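Long-range contacts in type IV pilus assembly protein PilF (Pseudomonas aeruginosa, PDB 2HO1), which is essential for the outer-membrane localization of PilQ and its assembly into the dodecameric secretin of the type IV pilus, through tetratricopeptide repeats: residues Leu108-Gly112 / Arg127-Ala131; Phe144-Leu149 / Tyr163-Ser167; Arg140-Glu145 / Leu170-Ser176; His74-Val79 / Glu93-Ala97. One frame throughout, in Å; residues are numbered along the deposited sequence.

Contact 1. Residues Leu108-Gly112 / Arg127-Ala131; sequences LNNYG and RLLEA
Arg127 meets Leu108 and Tyr111 with different parts of one long side chain. Its methylene CD lies 4.0 Å from Leu108 CD2, the two chains crossing at about a right angle, and further out NE comes within 3.6 Å of Tyr111 CE2. The bend at chi2 swings the arginine's outer part obliquely across to the tyrosine ring, and ring and guanidinium planes stand 46° apart, a skewed approach and not a flat stack. A water ties the two polar ends together: it accepts from Arg127 NE at the guanidinium edge and donates to Tyr111 OH, which also bonds to Asp91. Leu128 follows. Its CG packs 4.2 Å from Gly112 CA, where the bare backbone leaves room for the leucine, while CD2 touches Asn109 OD1 at 3.3 Å; that amide oxygen has its polar partner in Asn146 of helix 140-153. The pairing is the A/B helical hairpin of a tetratricopeptide repeat, here TPR 3: two antiparallel helices, the axes of the two short segments coming within 8.3 Å at their closest and at 158°, with a small residue of helix A against the bulky side chains of helix B. Glu130 contributes its aliphatic part, CG lying 3.3 Å from Leu108 CD1. With CG anti to the backbone N (chi1 173°) and a further bend at chi2, its carboxylate turns away from helix 105-117 and OE1 bonds to Tyr125 of the second subunit. Ala131 closes the row, its CB 3.7 Å from Leu108 CB, and the CA atoms of Leu108 and Ala131 stand 5.4 Å apart.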
# COMPACT_ATOMS: atom_id res chain seq x y z
N LEU A 108 2.22 11.55 6.44
CA LEU A 108 1.48 10.30 6.53
C LEU A 108 2.33 9.30 7.31
O LEU A 108 1.81 8.52 8.11
CB LEU A 108 1.17 9.73 5.15
CG LEU A 108 -0.00 10.39 4.40
CD1 LEU A 108 0.02 9.95 2.91
CD2 LEU A 108 -1.36 10.01 5.08
N ASN A 109 3.64 9.32 7.11
CA ASN A 109 4.49 8.36 7.81
C ASN A 109 4.61 8.70 9.30
O ASN A 109 4.55 7.81 10.12
CB ASN A 109 5.88 8.27 7.16
CG ASN A 109 6.76 7.23 7.83
OD1 ASN A 109 6.40 6.06 7.96
ND2 ASN A 109 7.92 7.66 8.27
N ASN A 110 4.77 9.99 9.64
CA ASN A 110 4.84 10.40 11.03
C ASN A 110 3.51 10.05 11.74
O ASN A 110 3.50 9.57 12.88
CB ASN A 110 5.08 11.90 11.14
CG ASN A 110 6.52 12.31 10.76
OD1 ASN A 110 7.41 11.47 10.71
ND2 ASN A 110 6.74 13.59 10.51
N TYR A 111 2.38 10.31 11.07
CA TYR A 111 1.08 10.00 11.65
C TYR A 111 0.89 8.47 11.83
O TYR A 111 0.44 8.01 12.90
CB TYR A 111 -0.04 10.63 10.80
CG TYR A 111 -1.46 10.50 11.37
CD1 TYR A 111 -1.71 10.44 12.76
CD2 TYR A 111 -2.57 10.51 10.51
CE1 TYR A 111 -3.02 10.39 13.26
CE2 TYR A 111 -3.88 10.47 11.00
CZ TYR A 111 -4.10 10.41 12.38
OH TYR A 111 -5.40 10.29 12.85
N GLY A 112 1.24 7.69 10.81
CA GLY A 112 1.12 6.25 10.95
C GLY A 112 2.00 5.71 12.07
O GLY A 112 1.66 4.70 12.75
N ARG A 127 -2.69 4.54 6.74
CA ARG A 127 -1.95 5.76 6.46
C ARG A 127 -0.61 5.44 5.84
O ARG A 127 -0.17 6.13 4.95
CB ARG A 127 -1.76 6.62 7.72
CG ARG A 127 -3.04 7.08 8.36
CD ARG A 127 -3.85 7.98 7.45
NE ARG A 127 -4.98 8.62 8.13
CZ ARG A 127 -5.71 9.59 7.58
NH1 ARG A 127 -5.41 10.03 6.36
NH2 ARG A 127 -6.75 10.12 8.22
N LEU A 128 0.02 4.37 6.33
CA LEU A 128 1.31 3.95 5.81
C LEU A 128 1.21 3.44 4.36
O LEU A 128 2.10 3.69 3.55
CB LEU A 128 1.92 2.89 6.72
CG LEU A 128 2.31 3.46 8.09
CD1 LEU A 128 2.60 2.30 9.06
CD2 LEU A 128 3.53 4.40 7.96
N LEU A 129 0.12 2.73 4.03
CA LEU A 129 -0.09 2.26 2.67
C LEU A 129 -0.18 3.47 1.73
O LEU A 129 0.31 3.44 0.60
CB LEU A 129 -1.39 1.45 2.56
CG LEU A 129 -1.36 0.01 3.06
CD1 LEU A 129 -2.71 -0.66 2.81
CD2 LEU A 129 -0.27 -0.74 2.35
N GLU A 130 -0.82 4.54 2.18
CA GLU A 130 -0.92 5.71 1.32
C GLU A 130 0.47 6.38 1.22
O GLU A 130 0.88 6.84 0.16
CB GLU A 130 -1.98 6.69 1.86
CG GLU A 130 -2.03 8.02 1.11
CD GLU A 130 -2.58 7.91 -0.33
OE1 GLU A 130 -3.78 7.57 -0.52
OE2 GLU A 130 -1.78 8.17 -1.28
N ALA A 131 1.21 6.39 2.32
CA ALA A 131 2.55 6.99 2.34
C ALA A 131 3.48 6.29 1.37
O ALA A 131 4.31 6.92 0.74
CB ALA A 131 3.14 6.91 3.72
O HOH W 1 -6.25 7.96 10.97

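Contact 2. Residues Phe144-Leu149 / Tyr163-Ser167; sequences FENLGL and YFEKS
Tyr163 lays its ring over Leu147, whose CB sits above the ring centre at 3.6 Å from the centroid, a CH-pi contact only 11° off the normal. Three such contacts hold together the antiparallel A/B hairpin of TPR 4, built from helices 140-153 and 157-170; the axes of the two short segments come within 7.6 Å at their closest. In the second, Lys166 crosses a face of Phe144: CB stands 4.0 Å from the ring centroid and CD 3.7 Å from CE1. The lysine then bends at chi4 (-62°), and its NZ bonds to Gln133 O of the second subunit. The edge of the same phenylalanine ring faces Tyr163, CD1 to CD1 at 3.9 Å. In the third, Phe164 spreads under the backbone of Gly148, with CA above its ring but offset toward the rim. The glycine lets the two helices close in, and its CA lies just 4.8 Å from that of Tyr163. Ser167 packs its CB against Phe144 CB, while its OG reaches back to Ser141 O in a hydrogen bond. At the CZ end of the Phe164 ring, Leu149 CD2 comes to 4.1 Å from CZ, the two side chains crossing at about a right angle.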
# COMPACT_ATOMS: atom_id res chain seq x y z
N PHE A 144 8.26 1.62 4.97
CA PHE A 144 8.19 0.16 4.90
C PHE A 144 8.58 -0.50 6.22
O PHE A 144 8.09 -1.60 6.54
CB PHE A 144 9.06 -0.38 3.78
CG PHE A 144 8.47 -0.18 2.42
CD1 PHE A 144 7.20 -0.69 2.12
CD2 PHE A 144 9.14 0.54 1.44
CE1 PHE A 144 6.62 -0.48 0.89
CE2 PHE A 144 8.54 0.74 0.20
CZ PHE A 144 7.27 0.23 -0.06
N GLU A 145 9.48 0.12 6.96
CA GLU A 145 9.81 -0.42 8.26
C GLU A 145 8.51 -0.39 9.10
O GLU A 145 8.16 -1.36 9.76
CB GLU A 145 10.87 0.42 8.97
CG GLU A 145 11.12 -0.06 10.40
CD GLU A 145 12.14 0.78 11.14
OE1 GLU A 145 12.09 2.03 11.06
OE2 GLU A 145 13.01 0.17 11.82
N ASN A 146 7.81 0.74 9.08
CA ASN A 146 6.57 0.88 9.84
C ASN A 146 5.49 -0.11 9.43
O ASN A 146 4.76 -0.62 10.28
CB ASN A 146 6.06 2.32 9.77
CG ASN A 146 6.87 3.25 10.64
OD1 ASN A 146 7.47 2.81 11.62
ND2 ASN A 146 6.89 4.54 10.30
N LEU A 147 5.39 -0.39 8.14
CA LEU A 147 4.42 -1.36 7.65
C LEU A 147 4.79 -2.72 8.22
O LEU A 147 3.91 -3.51 8.59
CB LEU A 147 4.44 -1.37 6.11
CG LEU A 147 3.66 -0.20 5.49
CD1 LEU A 147 3.96 -0.10 3.97
CD2 LEU A 147 2.17 -0.37 5.72
N GLY A 148 6.08 -3.00 8.30
CA GLY A 148 6.52 -4.26 8.90
C GLY A 148 6.22 -4.35 10.39
O GLY A 148 5.73 -5.37 10.88
N LEU A 149 6.47 -3.29 11.14
CA LEU A 149 6.19 -3.34 12.57
C LEU A 149 4.69 -3.50 12.81
O LEU A 149 4.28 -4.30 13.66
CB LEU A 149 6.74 -2.09 13.26
CG LEU A 149 8.27 -1.97 13.29
CD1 LEU A 149 8.65 -0.54 13.60
CD2 LEU A 149 8.90 -2.90 14.31
N TYR A 163 7.75 -6.64 4.23
CA TYR A 163 7.88 -5.21 4.37
C TYR A 163 9.29 -4.88 4.83
O TYR A 163 9.90 -3.96 4.30
CB TYR A 163 6.83 -4.66 5.34
CG TYR A 163 5.45 -4.50 4.70
CD1 TYR A 163 5.29 -3.79 3.49
CD2 TYR A 163 4.31 -5.02 5.31
CE1 TYR A 163 4.02 -3.62 2.90
CE2 TYR A 163 3.05 -4.85 4.74
CZ TYR A 163 2.91 -4.15 3.55
OH TYR A 163 1.66 -3.96 3.05
N PHE A 164 9.81 -5.63 5.79
CA PHE A 164 11.18 -5.39 6.25
C PHE A 164 12.21 -5.54 5.12
O PHE A 164 13.15 -4.76 5.04
CB PHE A 164 11.52 -6.31 7.44
CG PHE A 164 10.78 -5.95 8.71
CD1 PHE A 164 10.62 -4.62 9.08
CD2 PHE A 164 10.25 -6.94 9.54
CE1 PHE A 164 9.94 -4.29 10.25
CE2 PHE A 164 9.58 -6.63 10.70
CZ PHE A 164 9.41 -5.31 11.06
N GLU A 165 12.03 -6.53 4.25
CA GLU A 165 12.94 -6.69 3.13
C GLU A 165 12.88 -5.49 2.19
O GLU A 165 13.91 -5.07 1.65
CB GLU A 165 12.64 -7.99 2.37
CG GLU A 165 13.12 -9.23 3.09
CD GLU A 165 12.53 -10.52 2.54
OE1 GLU A 165 11.53 -10.46 1.79
OE2 GLU A 165 13.03 -11.61 2.90
N LYS A 166 11.68 -4.94 1.97
CA LYS A 166 11.57 -3.76 1.11
C LYS A 166 12.34 -2.59 1.73
O LYS A 166 13.03 -1.82 1.03
CB LYS A 166 10.09 -3.35 0.87
CG LYS A 166 9.24 -4.36 0.10
CD LYS A 166 7.86 -3.80 -0.20
CE LYS A 166 6.84 -4.90 -0.43
NZ LYS A 166 7.12 -5.79 -1.61
N SER A 167 12.22 -2.45 3.05
CA SER A 167 12.93 -1.37 3.75
C SER A 167 14.46 -1.50 3.59
O SER A 167 15.15 -0.52 3.33
CB SER A 167 12.56 -1.39 5.24
OG SER A 167 13.05 -0.25 5.92

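Contact 3. Residues Arg140-Glu145 / Leu170-Ser176; sequences RSRVFE and LNRNQPS
The ring of Phe144 has Leu170 CD1 at its edge, 4.0 Å from CD2, and Arg140 CZ also lies in its plane. In turn Phe144 CE2 stands over one face of the Arg140 guanidinium, offset toward the rim, so ring and guanidinium meet edge to face. Leu170 CD1 touches both residues, lying 3.7 Å from Arg140 CG. The arginine reaches there on a chain extended from CG to NE, and its NE bonds to Ser132 O. Ser141 follows on the helix, with CB 3.9 Å from both Leu170 CB and Asn171 CB. Past Leu170 the chain leaves the helix, and side chains brace the turn. Asn171 OD1 accepts from Asn173 N in an Asx turn, the donor standing above the carbonyl plane, while Gln174 NE2 donates to Asn171 O at 2.7 Å, in the carbonyl plane and on a lone pair. The same amide nitrogen also bonds to Ser167. At the outer end Ser176 OG gives its hydrogen to Glu145 OE2 at 3.1 Å, nearly along the C-O axis. This is the junction of successive tetratricopeptide repeats, where the loop from helix B of TPR 4 leads into the first helix of TPR 5 beside helix A of TPR 4.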
# COMPACT_ATOMS: atom_id res chain seq x y z
N ARG A 140 11.20 6.79 2.44
CA ARG A 140 10.26 5.73 2.11
C ARG A 140 10.68 4.43 2.82
O ARG A 140 9.82 3.62 3.22
CB ARG A 140 10.21 5.58 0.59
CG ARG A 140 9.42 4.38 0.03
CD ARG A 140 8.91 4.76 -1.37
NE ARG A 140 8.30 3.65 -2.10
CZ ARG A 140 8.94 2.89 -3.00
NH1 ARG A 140 10.22 3.12 -3.30
NH2 ARG A 140 8.29 1.89 -3.59
N SER A 141 11.99 4.22 3.01
CA SER A 141 12.48 3.02 3.71
C SER A 141 11.86 2.91 5.11
O SER A 141 11.60 1.81 5.60
CB SER A 141 14.00 3.04 3.86
OG SER A 141 14.45 4.19 4.55
N ARG A 142 11.64 4.05 5.76
CA ARG A 142 11.02 4.09 7.09
C ARG A 142 9.55 3.74 7.00
O ARG A 142 8.99 3.12 7.92
CB ARG A 142 11.15 5.49 7.71
CG ARG A 142 12.40 5.64 8.56
CD ARG A 142 12.97 7.08 8.60
NE ARG A 142 11.98 8.16 8.77
CZ ARG A 142 12.31 9.40 9.13
NH1 ARG A 142 13.59 9.69 9.37
NH2 ARG A 142 11.38 10.35 9.25
N VAL A 143 8.91 4.16 5.92
CA VAL A 143 7.52 3.83 5.71
C VAL A 143 7.38 2.31 5.68
O VAL A 143 6.46 1.76 6.31
CB VAL A 143 7.00 4.42 4.39
CG1 VAL A 143 5.62 3.90 4.09
CG2 VAL A 143 7.01 5.94 4.47
N PHE A 144 8.26 1.62 4.97
CA PHE A 144 8.19 0.16 4.90
C PHE A 144 8.58 -0.50 6.22
O PHE A 144 8.09 -1.60 6.54
CB PHE A 144 9.06 -0.38 3.78
CG PHE A 144 8.47 -0.18 2.42
CD1 PHE A 144 7.20 -0.69 2.12
CD2 PHE A 144 9.14 0.54 1.44
CE1 PHE A 144 6.62 -0.48 0.89
CE2 PHE A 144 8.54 0.74 0.20
CZ PHE A 144 7.27 0.23 -0.06
N GLU A 145 9.48 0.12 6.96
CA GLU A 145 9.81 -0.42 8.26
C GLU A 145 8.51 -0.39 9.10
O GLU A 145 8.16 -1.36 9.76
CB GLU A 145 10.87 0.42 8.97
CG GLU A 145 11.12 -0.06 10.40
CD GLU A 145 12.14 0.78 11.14
OE1 GLU A 145 12.09 2.03 11.06
OE2 GLU A 145 13.01 0.17 11.82
N LEU A 170 15.88 -0.55 0.15
CA LEU A 170 16.00 0.90 -0.04
C LEU A 170 17.09 1.53 0.83
O LEU A 170 17.67 2.57 0.48
CB LEU A 170 14.68 1.61 0.29
CG LEU A 170 13.51 1.32 -0.62
CD1 LEU A 170 12.36 2.17 -0.20
CD2 LEU A 170 13.90 1.59 -2.08
N ASN A 171 17.33 0.92 1.98
CA ASN A 171 18.37 1.41 2.86
C ASN A 171 18.94 0.26 3.66
O ASN A 171 18.38 -0.16 4.67
CB ASN A 171 17.84 2.51 3.77
CG ASN A 171 18.93 3.08 4.63
OD1 ASN A 171 20.08 2.68 4.52
ND2 ASN A 171 18.57 4.01 5.51
N ARG A 172 20.05 -0.26 3.18
CA ARG A 172 20.75 -1.39 3.79
C ARG A 172 21.29 -1.13 5.18
O ARG A 172 21.42 -2.06 5.98
CB ARG A 172 21.93 -1.79 2.90
CG ARG A 172 21.53 -2.21 1.51
CD ARG A 172 20.78 -3.53 1.55
NE ARG A 172 20.41 -3.99 0.21
CZ ARG A 172 19.56 -4.98 -0.01
NH1 ARG A 172 18.98 -5.62 1.01
NH2 ARG A 172 19.28 -5.34 -1.26
N ASN A 173 21.59 0.13 5.48
CA ASN A 173 22.15 0.48 6.77
C ASN A 173 21.12 0.78 7.86
O ASN A 173 21.02 1.91 8.33
CB ASN A 173 23.11 1.67 6.58
CG ASN A 173 23.92 1.99 7.84
OD1 ASN A 173 23.91 1.22 8.82
ND2 ASN A 173 24.63 3.12 7.82
N GLN A 174 20.37 -0.24 8.27
CA GLN A 174 19.35 -0.07 9.31
C GLN A 174 19.44 -1.25 10.29
O GLN A 174 18.73 -2.24 10.15
CB GLN A 174 17.94 -0.02 8.71
CG GLN A 174 17.69 1.04 7.65
CD GLN A 174 16.24 1.03 7.11
OE1 GLN A 174 15.34 1.63 7.70
NE2 GLN A 174 16.03 0.32 6.00
N PRO A 175 20.33 -1.15 11.29
CA PRO A 175 20.50 -2.22 12.29
C PRO A 175 19.19 -2.69 12.92
O PRO A 175 18.98 -3.88 13.10
CB PRO A 175 21.43 -1.59 13.32
CG PRO A 175 22.28 -0.66 12.47
CD PRO A 175 21.23 -0.02 11.58
N SER A 176 18.29 -1.76 13.24
CA SER A 176 17.03 -2.13 13.86
C SER A 176 16.15 -3.02 12.97
O SER A 176 15.48 -3.92 13.47
CB SER A 176 16.24 -0.89 14.30
OG SER A 176 15.71 -0.15 13.22

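Contact 4. Residues His74-Val79 / Glu93-Ala97; sequences HAALAV and EYRKA
His74 and Glu93 form the tight polar centre of this hairpin. ND1 donates to OE1 at 2.6 Å, with an N-H...acceptor angle of 164°; the oxygen lies in the plane of the imidazole and is met on its syn side. The glutamate gets there by bending at chi2 (-56°), and Leu77 CD2 packs 3.7 Å from the same OE1. Lys96 CB sits over the centre of the His74 ring, 3.8 Å from the centroid, in a CH-pi contact. The apolar half is also well packed: Ala78 CB makes a second CH-pi contact, 3.6 Å from the Tyr94 centroid, and Ala75 and Ala97 bring their methyl groups together. Such small residues let helices 71-83 and 87-100, an antiparallel tetratricopeptide hairpin, approach closely, the axes of the two short segments coming within 7.7 Å. The loose side is Lys96 beyond CD, an extended chain that carries the ammonium off toward solvent. His74 NE2 bonds to Pro68 O, so both ring nitrogens are engaged and the imidazole is fixed in its rotation. With a carboxylate on one nitrogen and a carbonyl on the other, the buried ring would probably favour the protonated form, although the Lys96 ammonium, its NZ 5.3 Å from His74 ND1, would work against it.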
# COMPACT_ATOMS: atom_id res chain seq x y z
N HIS A 74 1.25 22.44 11.22
CA HIS A 74 0.36 21.52 11.95
C HIS A 74 1.13 20.24 12.28
O HIS A 74 1.09 19.74 13.42
CB HIS A 74 -0.85 21.20 11.11
CG HIS A 74 -1.86 22.30 11.10
ND1 HIS A 74 -2.45 22.77 12.25
CD2 HIS A 74 -2.36 23.03 10.08
CE1 HIS A 74 -3.29 23.74 11.94
NE2 HIS A 74 -3.25 23.92 10.63
N ALA A 75 1.87 19.73 11.31
CA ALA A 75 2.63 18.49 11.51
C ALA A 75 3.66 18.58 12.63
O ALA A 75 3.84 17.64 13.41
CB ALA A 75 3.30 18.08 10.20
N ALA A 76 4.38 19.70 12.71
CA ALA A 76 5.37 19.89 13.75
C ALA A 76 4.66 20.00 15.11
O ALA A 76 5.11 19.42 16.11
CB ALA A 76 6.18 21.16 13.47
N LEU A 77 3.58 20.76 15.16
CA LEU A 77 2.82 20.90 16.41
C LEU A 77 2.34 19.50 16.84
O LEU A 77 2.34 19.19 18.02
CB LEU A 77 1.65 21.86 16.20
CG LEU A 77 0.92 22.43 17.42
CD1 LEU A 77 1.90 23.10 18.41
CD2 LEU A 77 -0.09 23.46 16.91
N ALA A 78 1.94 18.67 15.87
CA ALA A 78 1.52 17.30 16.13
C ALA A 78 2.57 16.49 16.87
O ALA A 78 2.23 15.74 17.78
CB ALA A 78 1.12 16.61 14.84
N VAL A 79 3.85 16.64 16.51
CA VAL A 79 4.86 15.87 17.22
C VAL A 79 5.15 16.54 18.57
O VAL A 79 5.64 15.88 19.49
CB VAL A 79 6.16 15.71 16.40
CG1 VAL A 79 5.84 15.30 14.97
CG2 VAL A 79 6.96 16.98 16.46
N GLU A 93 -3.92 17.51 15.22
CA GLU A 93 -2.96 18.27 14.44
C GLU A 93 -2.48 17.46 13.23
O GLU A 93 -2.25 18.02 12.17
CB GLU A 93 -1.78 18.69 15.30
CG GLU A 93 -2.09 19.88 16.23
CD GLU A 93 -2.59 21.11 15.47
OE1 GLU A 93 -1.99 21.50 14.44
OE2 GLU A 93 -3.60 21.71 15.92
N TYR A 94 -2.30 16.15 13.41
CA TYR A 94 -1.94 15.29 12.29
C TYR A 94 -3.02 15.34 11.22
O TYR A 94 -2.72 15.40 10.03
CB TYR A 94 -1.71 13.85 12.76
CG TYR A 94 -0.28 13.56 13.16
CD1 TYR A 94 0.78 13.87 12.32
CD2 TYR A 94 0.01 12.97 14.38
CE1 TYR A 94 2.08 13.60 12.68
CE2 TYR A 94 1.32 12.70 14.75
CZ TYR A 94 2.35 13.02 13.89
OH TYR A 94 3.64 12.75 14.25
N ARG A 95 -4.28 15.34 11.63
CA ARG A 95 -5.37 15.41 10.67
C ARG A 95 -5.45 16.76 9.98
O ARG A 95 -5.77 16.82 8.80
CB ARG A 95 -6.71 15.06 11.33
CG ARG A 95 -6.82 13.60 11.72
CD ARG A 95 -8.22 13.35 12.19
NE ARG A 95 -8.41 12.13 12.97
CZ ARG A 95 -8.47 10.90 12.47
NH1 ARG A 95 -8.33 10.68 11.16
NH2 ARG A 95 -8.72 9.87 13.29
N LYS A 96 -5.18 17.84 10.70
CA LYS A 96 -5.23 19.16 10.08
C LYS A 96 -4.10 19.28 9.06
O LYS A 96 -4.27 19.90 8.03
CB LYS A 96 -5.10 20.29 11.11
CG LYS A 96 -6.33 20.44 12.04
CD LYS A 96 -6.17 21.64 12.95
CE LYS A 96 -7.39 21.82 13.85
NZ LYS A 96 -7.19 23.03 14.71
N ALA A 97 -2.95 18.69 9.37
CA ALA A 97 -1.80 18.72 8.48
C ALA A 97 -2.14 17.99 7.17
O ALA A 97 -1.80 18.46 6.09
CB ALA A 97 -0.63 18.06 9.17

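Contacts 1, 2 and 4 are buried pairings of antiparallel helices, whereas contact 3 is a partly exposed junction between a helix and the loop that leads into the next one. Contacts 2 and 3 share Phe144 and Glu145 on helix 140-153, and Ser167 of contact 2 bonds to Ser141 and Gln174 of contact 3. Contact 1 joins them through Asn109 and Asn146 and the packing of Leu128 on Leu147; on its other flank Tyr111 meets Tyr94 of contact 4. Aromatic faces dominate contact 2, a buried histidine-carboxylate bond distinguishes contact 4, and a water bridge marks contact 1. Contacts 1 and 2, and contact 3 through Phe144, also meet the second subunit, whereas contact 4 does not.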